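PDB 4HFL: putative cytoplasmic protein from Enterobacter cloacae, which is the type VI secretion effector Tae4, an amidase that probably cuts peptide bonds of the peptidoglycan of rival bacteria. Local coordinates for residues F28-N32 against C150-C154; S64-Y69 against D87-M92; F130-W135 against S164-T168. All blocks are in the same frame, centred on the assembly; numbering follows the deposited sequence.

Contact 1 (F28-N32 against C150-C154); sequences FKEVN and CSDDC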
ATOM      1  N   PHE A  28       5.686  -7.232  -4.331  1.00 24.62           N
ATOM      2  CA  PHE A  28       6.173  -6.134  -3.492  1.00 25.62           C
ATOM      3  C   PHE A  28       7.700  -6.122  -3.470  1.00 26.07           C
ATOM      4  O   PHE A  28       8.325  -5.065  -3.628  1.00 23.17           O
ATOM      5  CB  PHE A  28       5.626  -6.202  -2.067  1.00 19.20           C
ATOM      6  CG  PHE A  28       5.803  -4.905  -1.288  1.00 28.10           C
ATOM      7  CD1 PHE A  28       4.722  -4.076  -1.038  1.00 28.38           C
ATOM      8  CD2 PHE A  28       7.060  -4.517  -0.822  1.00 28.17           C
ATOM      9  CE1 PHE A  28       4.879  -2.878  -0.322  1.00 27.23           C
ATOM     10  CE2 PHE A  28       7.226  -3.326  -0.108  1.00 25.45           C
ATOM     11  CZ  PHE A  28       6.137  -2.516   0.144  1.00 25.61           C
ATOM     12  N   LYS A  29       8.297  -7.292  -3.265  1.00 27.28           N
ATOM     13  CA  LYS A  29       9.746  -7.405  -3.301  1.00 33.49           C
ATOM     14  C   LYS A  29      10.247  -6.794  -4.590  1.00 34.62           C
ATOM     15  O   LYS A  29      11.208  -6.018  -4.567  1.00 36.64           O
ATOM     16  CB  LYS A  29      10.209  -8.867  -3.187  1.00 44.99           C
ATOM     17  CG  LYS A  29      10.381  -9.356  -1.743  1.00 54.32           C
ATOM     18  CD  LYS A  29      11.304 -10.579  -1.666  1.00 59.22           C
ATOM     19  CE  LYS A  29      11.923 -10.721  -0.274  1.00 61.38           C
ATOM     20  NZ  LYS A  29      12.803 -11.925  -0.154  1.00 60.42           N
ATOM     21  N   GLU A  30       9.579  -7.110  -5.705  1.00 36.32           N
ATOM     22  CA  GLU A  30       9.978  -6.499  -6.982  1.00 36.87           C
ATOM     23  C   GLU A  30       9.979  -4.969  -6.945  1.00 39.81           C
ATOM     24  O   GLU A  30      10.833  -4.337  -7.579  1.00 37.64           O
ATOM     25  CB  GLU A  30       9.110  -6.993  -8.142  1.00 39.04           C
ATOM     26  CG  GLU A  30       9.361  -8.446  -8.543  1.00 35.47           C
ATOM     27  CD  GLU A  30       8.237  -9.012  -9.388  1.00 37.21           C
ATOM     28  OE1 GLU A  30       7.247  -8.293  -9.644  1.00 37.91           O
ATOM     29  OE2 GLU A  30       8.339 -10.181  -9.801  1.00 43.21           O
ATOM     30  N   VAL A  31       9.040  -4.354  -6.225  1.00 36.85           N
ATOM     31  CA  VAL A  31       9.143  -2.870  -6.127  1.00 34.77           C
ATOM     32  C   VAL A  31       9.638  -2.235  -4.801  1.00 27.58           C
ATOM     33  O   VAL A  31       9.380  -1.053  -4.545  1.00 28.30           O
ATOM     34  CB  VAL A  31       7.843  -2.150  -6.580  1.00 31.44           C
ATOM     35  CG1 VAL A  31       7.652  -2.298  -8.066  1.00 24.24           C
ATOM     36  CG2 VAL A  31       6.639  -2.705  -5.829  1.00 35.97           C
ATOM     37  N   ASN A  32      10.349  -2.991  -3.966  1.00 28.58           N
ATOM     38  CA  ASN A  32      10.797  -2.463  -2.677  1.00 30.17           C
ATOM     39  C   ASN A  32      12.063  -1.614  -2.788  1.00 34.84           C
ATOM     40  O   ASN A  32      13.082  -1.908  -2.157  1.00 32.54           O
ATOM     41  CB  ASN A  32      11.013  -3.579  -1.652  1.00 27.69           C
ATOM     42  CG  ASN A  32      11.191  -3.044  -0.239  1.00 35.93           C
ATOM     43  OD1 ASN A  32      10.779  -1.920   0.063  1.00 42.56           O
ATOM     44  ND2 ASN A  32      11.818  -3.838   0.630  1.00 36.29           N
ATOM     45  N   CYS A 150       7.562  -6.101   8.335  1.00 23.20           N
ATOM     46  CA  CYS A 150       6.857  -5.539   7.186  1.00 24.94           C
ATOM     47  C   CYS A 150       7.733  -5.632   5.950  1.00 25.72           C
ATOM     48  O   CYS A 150       8.953  -5.732   6.070  1.00 25.43           O
ATOM     49  CB  CYS A 150       6.471  -4.088   7.439  1.00 22.73           C
ATOM     50  SG  CYS A 150       5.183  -3.918   8.684  1.00 22.77           S
ATOM     51  N   SER A 151       7.117  -5.617   4.765  1.00 24.93           N
ATOM     52  CA  SER A 151       7.871  -5.743   3.516  1.00 26.36           C
ATOM     53  C   SER A 151       8.726  -4.514   3.241  1.00 29.75           C
ATOM     54  O   SER A 151       9.672  -4.572   2.454  1.00 30.84           O
ATOM     55  CB  SER A 151       6.946  -6.033   2.331  1.00 21.54           C
ATOM     56  OG  SER A 151       5.804  -5.198   2.341  1.00 22.52           O
ATOM     57  N   ASP A 152       8.395  -3.392   3.874  1.00 25.90           N
ATOM     58  CA  ASP A 152       9.304  -2.248   3.832  1.00 30.30           C
ATOM     59  C   ASP A 152       9.565  -1.659   5.222  1.00 35.45           C
ATOM     60  O   ASP A 152      10.637  -1.875   5.791  1.00 41.39           O
ATOM     61  CB  ASP A 152       8.900  -1.190   2.782  1.00 22.37           C
ATOM     62  CG  ASP A 152       7.503  -0.604   3.001  1.00 26.19           C
ATOM     63  OD1 ASP A 152       6.799  -0.935   3.988  1.00 23.92           O
ATOM     64  OD2 ASP A 152       7.114   0.238   2.173  1.00 21.82           O
ATOM     65  N   ASP A 153       8.602  -0.925   5.763  1.00 33.35           N
ATOM     66  CA  ASP A 153       8.724  -0.434   7.131  1.00 33.00           C
ATOM     67  C   ASP A 153       7.383  -0.538   7.846  1.00 29.14           C
ATOM     68  O   ASP A 153       6.339  -0.215   7.270  1.00 32.24           O
ATOM     69  CB  ASP A 153       9.221   1.018   7.157  1.00 37.32           C
ATOM     70  CG  ASP A 153      10.651   1.164   6.652  1.00 48.11           C
ATOM     71  OD1 ASP A 153      10.828   1.542   5.475  1.00 55.40           O
ATOM     72  OD2 ASP A 153      11.600   0.912   7.428  1.00 45.86           O
ATOM     73  N   CYS A 154       7.410  -0.999   9.095  1.00 23.69           N
ATOM     74  CA  CYS A 154       6.214  -0.974   9.941  1.00 26.19           C
ATOM     75  C   CYS A 154       6.109   0.355  10.667  1.00 31.29           C
ATOM     76  O   CYS A 154       7.122   1.025  10.901  1.00 27.07           O
ATOM     77  CB  CYS A 154       6.256  -2.091  10.979  1.00 22.04           C
ATOM     78  SG  CYS A 154       6.447  -3.711  10.258  1.00 29.51           S
TER

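Contact 2 (S64-Y69 against D87-M92); sequences SYVLNY and DKKRYM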
ATOM      1  N   SER A  64      -0.212  -0.324  -5.805  1.00 20.86           N
ATOM      2  CA  SER A  64      -0.929  -0.417  -7.080  1.00 22.24           C
ATOM      3  C   SER A  64      -0.305  -1.492  -7.948  1.00 25.40           C
ATOM      4  O   SER A  64      -1.024  -2.259  -8.602  1.00 26.83           O
ATOM      5  CB  SER A  64      -0.902   0.931  -7.815  1.00 25.76           C
ATOM      6  OG  SER A  64      -1.615   1.919  -7.081  1.00 27.24           O
ATOM      7  N   TYR A  65       1.029  -1.555  -7.967  1.00 25.12           N
ATOM      8  CA  TYR A  65       1.719  -2.596  -8.749  1.00 29.30           C
ATOM      9  C   TYR A  65       1.368  -3.990  -8.200  1.00 28.76           C
ATOM     10  O   TYR A  65       1.026  -4.921  -8.963  1.00 27.13           O
ATOM     11  CB  TYR A  65       3.241  -2.360  -8.751  1.00 31.87           C
ATOM     12  CG  TYR A  65       4.056  -3.503  -9.334  1.00 33.13           C
ATOM     13  CD1 TYR A  65       4.297  -3.583 -10.698  1.00 33.14           C
ATOM     14  CD2 TYR A  65       4.594  -4.495  -8.518  1.00 27.29           C
ATOM     15  CE1 TYR A  65       5.036  -4.619 -11.237  1.00 37.24           C
ATOM     16  CE2 TYR A  65       5.334  -5.550  -9.056  1.00 29.49           C
ATOM     17  CZ  TYR A  65       5.553  -5.602 -10.414  1.00 36.63           C
ATOM     18  OH  TYR A  65       6.292  -6.640 -10.966  1.00 33.31           O
ATOM     19  N   VAL A  66       1.434  -4.129  -6.873  1.00 23.16           N
ATOM     20  CA  VAL A  66       1.085  -5.404  -6.232  1.00 20.90           C
ATOM     21  C   VAL A  66      -0.327  -5.841  -6.598  1.00 18.80           C
ATOM     22  O   VAL A  66      -0.538  -6.979  -7.037  1.00 22.63           O
ATOM     23  CB  VAL A  66       1.228  -5.323  -4.683  1.00 29.03           C
ATOM     24  CG1 VAL A  66       0.580  -6.529  -4.006  1.00 23.31           C
ATOM     25  CG2 VAL A  66       2.702  -5.217  -4.300  1.00 28.22           C
ATOM     26  N   LEU A  67      -1.295  -4.948  -6.409  1.00 18.18           N
ATOM     27  CA  LEU A  67      -2.688  -5.286  -6.710  1.00 17.26           C
ATOM     28  C   LEU A  67      -2.878  -5.610  -8.190  1.00 22.90           C
ATOM     29  O   LEU A  67      -3.560  -6.568  -8.520  1.00 21.58           O
ATOM     30  CB  LEU A  67      -3.623  -4.160  -6.302  1.00 20.33           C
ATOM     31  CG  LEU A  67      -3.721  -3.907  -4.792  1.00 20.04           C
ATOM     32  CD1 LEU A  67      -4.559  -2.683  -4.518  1.00 21.87           C
ATOM     33  CD2 LEU A  67      -4.325  -5.106  -4.114  1.00 16.86           C
ATOM     34  N   ASN A  68      -2.260  -4.828  -9.074  1.00 21.31           N
ATOM     35  CA  ASN A  68      -2.410  -5.028 -10.517  1.00 22.03           C
ATOM     36  C   ASN A  68      -1.912  -6.380 -10.935  1.00 26.06           C
ATOM     37  O   ASN A  68      -2.524  -7.046 -11.778  1.00 31.12           O
ATOM     38  CB  ASN A  68      -1.634  -3.954 -11.312  1.00 23.86           C
ATOM     39  CG  ASN A  68      -2.432  -2.671 -11.506  1.00 28.45           C
ATOM     40  OD1 ASN A  68      -3.659  -2.704 -11.685  1.00 26.78           O
ATOM     41  ND2 ASN A  68      -1.738  -1.527 -11.471  1.00 26.82           N
ATOM     42  N   TYR A  69      -0.781  -6.793 -10.370  1.00 27.18           N
ATOM     43  CA  TYR A  69      -0.198  -8.050 -10.836  1.00 26.22           C
ATOM     44  C   TYR A  69      -0.644  -9.278 -10.046  1.00 26.73           C
ATOM     45  O   TYR A  69      -0.285 -10.409 -10.380  1.00 28.96           O
ATOM     46  CB  TYR A  69       1.320  -7.919 -10.976  1.00 29.26           C
ATOM     47  CG  TYR A  69       1.677  -7.122 -12.212  1.00 31.22           C
ATOM     48  CD1 TYR A  69       1.940  -7.753 -13.415  1.00 33.43           C
ATOM     49  CD2 TYR A  69       1.707  -5.735 -12.182  1.00 33.03           C
ATOM     50  CE1 TYR A  69       2.251  -7.020 -14.561  1.00 37.94           C
ATOM     51  CE2 TYR A  69       2.018  -4.996 -13.313  1.00 32.20           C
ATOM     52  CZ  TYR A  69       2.287  -5.644 -14.498  1.00 38.91           C
ATOM     53  OH  TYR A  69       2.589  -4.896 -15.618  1.00 39.05           O
ATOM     54  N   ASP A  87       3.199  -0.023 -18.817  1.00 54.03           N
ATOM     55  CA  ASP A  87       2.499  -1.296 -18.980  1.00 47.20           C
ATOM     56  C   ASP A  87       1.012  -1.100 -19.296  1.00 40.51           C
ATOM     57  O   ASP A  87       0.293  -2.074 -19.532  1.00 41.16           O
ATOM     58  CB  ASP A  87       2.674  -2.180 -17.732  1.00 43.69           C
ATOM     59  CG  ASP A  87       2.057  -1.562 -16.477  1.00 41.47           C
ATOM     60  OD1 ASP A  87       1.687  -0.368 -16.511  1.00 41.43           O
ATOM     61  OD2 ASP A  87       1.952  -2.270 -15.444  1.00 35.88           O
ATOM     62  N   LYS A  88       0.575   0.161 -19.299  1.00 40.65           N
ATOM     63  CA  LYS A  88      -0.809   0.554 -19.606  1.00 43.56           C
ATOM     64  C   LYS A  88      -1.770   0.197 -18.467  1.00 46.35           C
ATOM     65  O   LYS A  88      -3.001   0.279 -18.611  1.00 45.85           O
ATOM     66  CB  LYS A  88      -1.285  -0.014 -20.954  1.00 48.91           C
ATOM     67  CG  LYS A  88      -0.277   0.150 -22.111  1.00 51.20           C
ATOM     68  CD  LYS A  88      -0.667  -0.725 -23.302  1.00 56.35           C
ATOM     69  CE  LYS A  88       0.482  -0.911 -24.311  1.00 60.07           C
ATOM     70  NZ  LYS A  88       0.809   0.322 -25.091  1.00 61.87           N
ATOM     71  N   LYS A  89      -1.200  -0.182 -17.326  1.00 42.23           N
ATOM     72  CA  LYS A  89      -2.000  -0.412 -16.125  1.00 42.92           C
ATOM     73  C   LYS A  89      -2.063   0.865 -15.280  1.00 42.15           C
ATOM     74  O   LYS A  89      -1.176   1.722 -15.377  1.00 41.55           O
ATOM     75  CB  LYS A  89      -1.462  -1.612 -15.327  1.00 38.10           C
ATOM     76  CG  LYS A  89      -1.393  -2.905 -16.161  1.00 42.10           C
ATOM     77  CD  LYS A  89      -1.276  -4.152 -15.297  1.00 39.84           C
ATOM     78  CE  LYS A  89      -1.432  -5.422 -16.135  1.00 41.84           C
ATOM     79  NZ  LYS A  89      -2.763  -5.514 -16.812  1.00 41.44           N
ATOM     80  N   ARG A  90      -3.116   0.994 -14.472  1.00 35.58           N
ATOM     81  CA  ARG A  90      -3.333   2.199 -13.673  1.00 41.06           C
ATOM     82  C   ARG A  90      -2.661   2.156 -12.296  1.00 38.77           C
ATOM     83  O   ARG A  90      -2.665   1.126 -11.605  1.00 29.18           O
ATOM     84  CB  ARG A  90      -4.833   2.485 -13.528  1.00 45.26           C
ATOM     85  CG  ARG A  90      -5.525   2.844 -14.842  1.00 54.58           C
ATOM     86  CD  ARG A  90      -7.032   2.680 -14.731  1.00 61.41           C
ATOM     87  NE  ARG A  90      -7.729   3.121 -15.939  1.00 73.54           N
ATOM     88  CZ  ARG A  90      -8.008   2.334 -16.978  1.00 78.25           C
ATOM     89  NH1 ARG A  90      -7.644   1.055 -16.963  1.00 79.25           N
ATOM     90  NH2 ARG A  90      -8.648   2.824 -18.035  1.00 77.17           N
ATOM     91  N   TYR A  91      -2.089   3.293 -11.907  1.00 33.90           N
ATOM     92  CA  TYR A  91      -1.361   3.416 -10.655  1.00 32.88           C
ATOM     93  C   TYR A  91      -1.860   4.613  -9.854  1.00 35.39           C
ATOM     94  O   TYR A  91      -1.899   5.741 -10.375  1.00 30.26           O
ATOM     95  CB  TYR A  91       0.141   3.534 -10.945  1.00 34.46           C
ATOM     96  CG  TYR A  91       0.716   2.241 -11.484  1.00 35.59           C
ATOM     97  CD1 TYR A  91       1.221   1.275 -10.627  1.00 35.23           C
ATOM     98  CD2 TYR A  91       0.726   1.973 -12.847  1.00 33.71           C
ATOM     99  CE1 TYR A  91       1.741   0.073 -11.123  1.00 35.26           C
ATOM    100  CE2 TYR A  91       1.241   0.786 -13.342  1.00 35.55           C
ATOM    101  CZ  TYR A  91       1.741  -0.159 -12.475  1.00 31.68           C
ATOM    102  OH  TYR A  91       2.257  -1.339 -12.971  1.00 32.73           O
ATOM    103  N   MET A  92      -2.274   4.360  -8.610  1.00 35.82           N
ATOM    104  CA  MET A  92      -2.642   5.438  -7.690  1.00 30.31           C
ATOM    105  C   MET A  92      -1.362   6.031  -7.125  1.00 34.01           C
ATOM    106  O   MET A  92      -0.361   5.325  -6.998  1.00 31.46           O
ATOM    107  CB  MET A  92      -3.526   4.933  -6.538  1.00 24.76           C
ATOM    108  CG  MET A  92      -4.805   4.204  -6.951  1.00 24.61           C
ATOM    109  SD  MET A  92      -5.891   3.819  -5.536  1.00 30.19           S
ATOM    110  CE  MET A  92      -7.069   2.760  -6.398  1.00 28.34           C
TER
HETATM  111  O   HOH W   1      -5.184  -0.896 -13.726  1.00 35.26           O

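Contact 3 (F130-W135 against S164-T168); sequences FTGHGW and SFIPT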
ATOM      1  N   PHE A 130      -1.171   1.519   8.220  1.00 24.14           N
ATOM      2  CA  PHE A 130      -0.902   2.283   9.429  1.00 19.96           C
ATOM      3  C   PHE A 130      -1.294   3.722   9.155  1.00 22.75           C
ATOM      4  O   PHE A 130      -0.768   4.315   8.239  1.00 26.22           O
ATOM      5  CB  PHE A 130       0.601   2.280   9.717  1.00 18.05           C
ATOM      6  CG  PHE A 130       1.180   0.914   9.970  1.00 21.25           C
ATOM      7  CD1 PHE A 130       1.014   0.287  11.197  1.00 18.00           C
ATOM      8  CD2 PHE A 130       1.911   0.264   8.982  1.00 21.55           C
ATOM      9  CE1 PHE A 130       1.566  -0.967  11.435  1.00 20.46           C
ATOM     10  CE2 PHE A 130       2.468  -0.981   9.217  1.00 20.66           C
ATOM     11  CZ  PHE A 130       2.294  -1.600  10.447  1.00 15.45           C
ATOM     12  N   THR A 131      -2.187   4.314   9.943  1.00 19.53           N
ATOM     13  CA  THR A 131      -2.483   5.733   9.737  1.00 13.82           C
ATOM     14  C   THR A 131      -2.152   6.511  10.980  1.00 19.51           C
ATOM     15  O   THR A 131      -2.064   5.942  12.061  1.00 18.40           O
ATOM     16  CB  THR A 131      -3.943   5.985   9.386  1.00 19.38           C
ATOM     17  OG1 THR A 131      -4.761   5.366  10.382  1.00 23.00           O
ATOM     18  CG2 THR A 131      -4.271   5.399   8.007  1.00 20.61           C
ATOM     19  N   GLY A 132      -1.955   7.813  10.824  1.00 23.18           N
ATOM     20  CA  GLY A 132      -1.627   8.652  11.956  1.00 23.88           C
ATOM     21  C   GLY A 132      -1.451  10.086  11.513  1.00 22.49           C
ATOM     22  O   GLY A 132      -2.131  10.559  10.592  1.00 21.17           O
ATOM     23  N   HIS A 133      -0.554  10.808  12.169  0.57 23.78           N
ATOM     24  CA  HIS A 133      -0.329  12.186  11.767  0.57 22.68           C
ATOM     25  C   HIS A 133       1.126  12.580  11.939  0.57 20.92           C
ATOM     26  O   HIS A 133       1.856  11.998  12.743  0.57 18.30           O
ATOM     27  CB  HIS A 133      -1.236  13.136  12.562  0.57 24.71           C
ATOM     28  CG  HIS A 133      -1.071  13.026  14.044  0.57 20.10           C
ATOM     29  ND1 HIS A 133      -0.062  13.666  14.730  0.57 24.12           N
ATOM     30  CD2 HIS A 133      -1.783  12.344  14.973  0.57 23.15           C
ATOM     31  CE1 HIS A 133      -0.162  13.386  16.019  0.57 26.79           C
ATOM     32  NE2 HIS A 133      -1.194  12.578  16.190  0.57 23.62           N
ATOM     33  N   GLY A 134       1.539  13.581  11.173  1.00 23.78           N
ATOM     34  CA  GLY A 134       2.862  14.149  11.308  1.00 22.63           C
ATOM     35  C   GLY A 134       2.680  15.425  12.108  1.00 21.36           C
ATOM     36  O   GLY A 134       1.745  15.541  12.893  1.00 22.08           O
ATOM     37  N   TRP A 135       3.552  16.397  11.910  1.00 18.72           N
ATOM     38  CA  TRP A 135       3.370  17.663  12.579  1.00 22.29           C
ATOM     39  C   TRP A 135       2.234  18.487  11.999  1.00 21.34           C
ATOM     40  O   TRP A 135       1.683  19.317  12.699  1.00 23.69           O
ATOM     41  CB  TRP A 135       4.662  18.484  12.561  1.00 24.77           C
ATOM     42  CG  TRP A 135       5.670  17.973  13.525  1.00 25.94           C
ATOM     43  CD1 TRP A 135       6.618  17.024  13.292  1.00 28.05           C
ATOM     44  CD2 TRP A 135       5.831  18.381  14.890  1.00 33.85           C
ATOM     45  NE1 TRP A 135       7.368  16.815  14.431  1.00 32.75           N
ATOM     46  CE2 TRP A 135       6.901  17.637  15.425  1.00 36.97           C
ATOM     47  CE3 TRP A 135       5.182  19.313  15.708  1.00 33.17           C
ATOM     48  CZ2 TRP A 135       7.332  17.793  16.743  1.00 37.31           C
ATOM     49  CZ3 TRP A 135       5.603  19.459  17.014  1.00 35.88           C
ATOM     50  CH2 TRP A 135       6.669  18.706  17.519  1.00 35.92           C
ATOM     51  N   SER A 164       8.950  11.417  12.255  1.00 64.79           N
ATOM     52  CA  SER A 164       8.141  12.066  13.282  1.00 59.09           C
ATOM     53  C   SER A 164       6.650  11.710  13.166  1.00 56.08           C
ATOM     54  O   SER A 164       5.793  12.489  13.597  1.00 56.94           O
ATOM     55  CB  SER A 164       8.307  13.583  13.184  1.00 56.76           C
ATOM     56  OG  SER A 164       9.647  13.925  12.892  1.00 56.36           O
ATOM     57  N   PHE A 165       6.346  10.540  12.596  1.00 43.75           N
ATOM     58  CA  PHE A 165       4.952  10.141  12.327  1.00 39.24           C
ATOM     59  C   PHE A 165       4.315   9.323  13.458  1.00 31.16           C
ATOM     60  O   PHE A 165       4.757   8.212  13.756  1.00 35.26           O
ATOM     61  CB  PHE A 165       4.882   9.371  11.006  1.00 35.26           C
ATOM     62  CG  PHE A 165       3.599   8.568  10.803  1.00 36.87           C
ATOM     63  CD1 PHE A 165       2.498   9.136  10.198  1.00 37.00           C
ATOM     64  CD2 PHE A 165       3.531   7.224  11.163  1.00 38.47           C
ATOM     65  CE1 PHE A 165       1.333   8.393   9.992  1.00 38.88           C
ATOM     66  CE2 PHE A 165       2.367   6.472  10.953  1.00 40.62           C
ATOM     67  CZ  PHE A 165       1.273   7.058  10.370  1.00 36.99           C
ATOM     68  N   ILE A 166       3.270   9.871  14.070  1.00 26.84           N
ATOM     69  CA  ILE A 166       2.612   9.231  15.205  1.00 28.02           C
ATOM     70  C   ILE A 166       1.454   8.407  14.684  1.00 28.17           C
ATOM     71  O   ILE A 166       0.502   8.958  14.137  1.00 26.80           O
ATOM     72  CB  ILE A 166       2.062  10.252  16.222  1.00 29.18           C
ATOM     73  CG1 ILE A 166       3.129  11.285  16.606  1.00 37.04           C
ATOM     74  CG2 ILE A 166       1.543   9.524  17.465  1.00 29.77           C
ATOM     75  CD1 ILE A 166       4.252  10.739  17.472  1.00 38.71           C
ATOM     76  N   PRO A 167       1.543   7.077  14.837  1.00 26.46           N
ATOM     77  CA  PRO A 167       0.502   6.146  14.392  1.00 18.93           C
ATOM     78  C   PRO A 167      -0.660   6.066  15.396  1.00 16.36           C
ATOM     79  O   PRO A 167      -0.439   6.019  16.610  1.00 21.40           O
ATOM     80  CB  PRO A 167       1.255   4.812  14.306  1.00 22.31           C
ATOM     81  CG  PRO A 167       2.291   4.923  15.384  1.00 32.14           C
ATOM     82  CD  PRO A 167       2.695   6.376  15.441  1.00 29.25           C
ATOM     83  N   THR A 168      -1.892   6.053  14.895  1.00 18.14           N
ATOM     84  CA  THR A 168      -3.066   6.021  15.757  1.00 19.13           C
ATOM     85  C   THR A 168      -4.022   4.874  15.439  1.00 18.04           C
ATOM     86  O   THR A 168      -4.943   4.604  16.216  1.00 19.00           O
ATOM     87  CB  THR A 168      -3.832   7.359  15.719  1.00 23.58           C
ATOM     88  OG1 THR A 168      -4.209   7.660  14.369  1.00 24.19           O
ATOM     89  CG2 THR A 168      -2.952   8.488  16.259  1.00 23.27           C
TER

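Contact 1 (F28-N32 against C150-C154)
Ser-151 sits over one face of the Phe-28 ring, and this is where the contact packs tightly. Its OG lies 3.3 Å above the ring plane and over the ring centre, while CB makes a CH-pi contact 3.9 Å from the Phe-28 centroid. Phe-28 gets there because its CG is anti to the backbone N (chi1 -165°), which sends the ring off the last turn of helix 21-30 toward the loop. The hydroxyl's polar needs are met elsewhere, by Thr-143 and by Leu-144 N of strand 138-145. At the ring edge Asp-152 OD2 lies in plane, 3.6 Å from Phe-28 CZ, with carboxylate and ring 88° apart. Here the end of helix 21-30 meets the loop after strand 138-145, and a Cys-150 to Cys-154 disulfide ties off a short turn within that loop. Asp-152 also joins the two parts: OD2 makes a salt bridge with Arg-62 and OD1 bonds His-141 NE2, a carboxylate-imidazole pair consistent with the active-site pattern of papain-like clan CA enzymes. The Asn-32 side, partly exposed, is looser. Asn-32 OD1 touches Asp-152 CB at 3.4 Å, and Asn-32 ND2 comes within 2.9 Å of Ser-151 O, but at an angle too poor for a hydrogen bond.

Contact 2 (S64-Y69 against D87-M92)
The Tyr-91 ring carries Asn-68 ND2 over one face, 3.8 Å above the plane and offset toward the rim, while Tyr-65 CB lies at its edge, 3.7 Å from Tyr-91 CE1. The Tyr-69 ring has Asp-87 OD2 and Tyr-91 OH at its edge, near its plane, and the Lys-89 CD methylene meets it obliquely. Helix 59-69 thus packs against strand 90-92 of a two-stranded hairpin, with local axes 8.2 Å apart. Polar bonds fix the helix to the strand backbone. Asn-68 ND2 donates to Arg-90 O (2.8 Å, 165° at the hydrogen), with the acceptor in the amide plane; a water joins Asn-68 OD1 to Arg-90 N, and OD1 also accepts from Val-74 N. One turn earlier, Ser-64 OG accepts from Met-92 N at 3.0 Å and is also bonded to Pro-60 O. Asp-87 OD2 takes two phenol donors: Tyr-69 OH at 2.7 Å on its anti lone pair, and Tyr-91 OH at 2.7 Å on the syn side, 29° out of the carboxylate plane. With chi1 at 63°, Asp-87 lets OD1 accept from Lys-89 N in an Asx turn while OD2 faces the phenols. Three donors would probably stabilise the carboxylate's negative charge and tether both phenol oxygens to this turn.

Contact 3 (F130-W135 against S164-T168)
His-133 and Ile-166 form a hydrogen-bonded pair, and Gly-132 and Pro-167 a non-hydrogen-bonded one, where strands 126-133 and 166-174 run antiparallel as the two inner strands of the four-stranded sheet. The backbone bonds come first. His-133 N gives to Ile-166 O at 2.9 Å, Ile-166 N returns to His-133 O at 2.9 Å, and Thr-168 N reaches Thr-131 O at 2.8 Å, nearly straight at the hydrogen (173°) and in the carbonyl plane. Weaker CA-H...O contacts fill the interval between these bonds, notably Gly-132 CA to Ile-166 O at 3.1 Å. Gly-132 has no side chain to hold the strands apart, and its CA comes within 4.1 Å of Pro-167 CA.

Aromatic packing uses the same glycine. A chi1 of 163° swings the Phe-165 ring across to the opposing strand, where its CZ lies 3.3 Å from Gly-132 N, with the backbone atoms of Thr-131 and Gly-132 oblique to the ring. Beyond this pair, Phe-165 meets His-155, and Phe-130 meets Phe-156 edge-to-face.

On the exposed surface, one of two modelled His-133 conformers has Ile-166 over a ring face, with Ile-166 CB 4.1 Å from the centroid; this CH-pi contact holds for that conformer alone and is tentative. Past the strand ends, Ser-164 CB approaches the edge of the Trp-135 indole, 3.6 Å from NE1.

Overall arrangement
From the N terminus, helix 21-30 supplies the first half of contact 1, which closes only when the chain returns at 150-154. Contact 2 falls wholly within that long loop and shuts a short one, bringing the turn and strand at 87-92 back to helix 59-69. Contact 3 opens later, at 130-135, before contact 1 has closed, and closes at 164-168, so these two loops cross. The packing follows suit: Phe-28 and Val-31 lie against Val-66 and Tyr-65, respectively, while Phe-130 packs on Cys-150 and Cys-154. Contacts 2 and 3 do not touch, their nearest atoms being about 14 Å apart, on opposite sides of the chain's centre; contact 1 joins helix 21-30 to the loop that follows sheet strand 138-145.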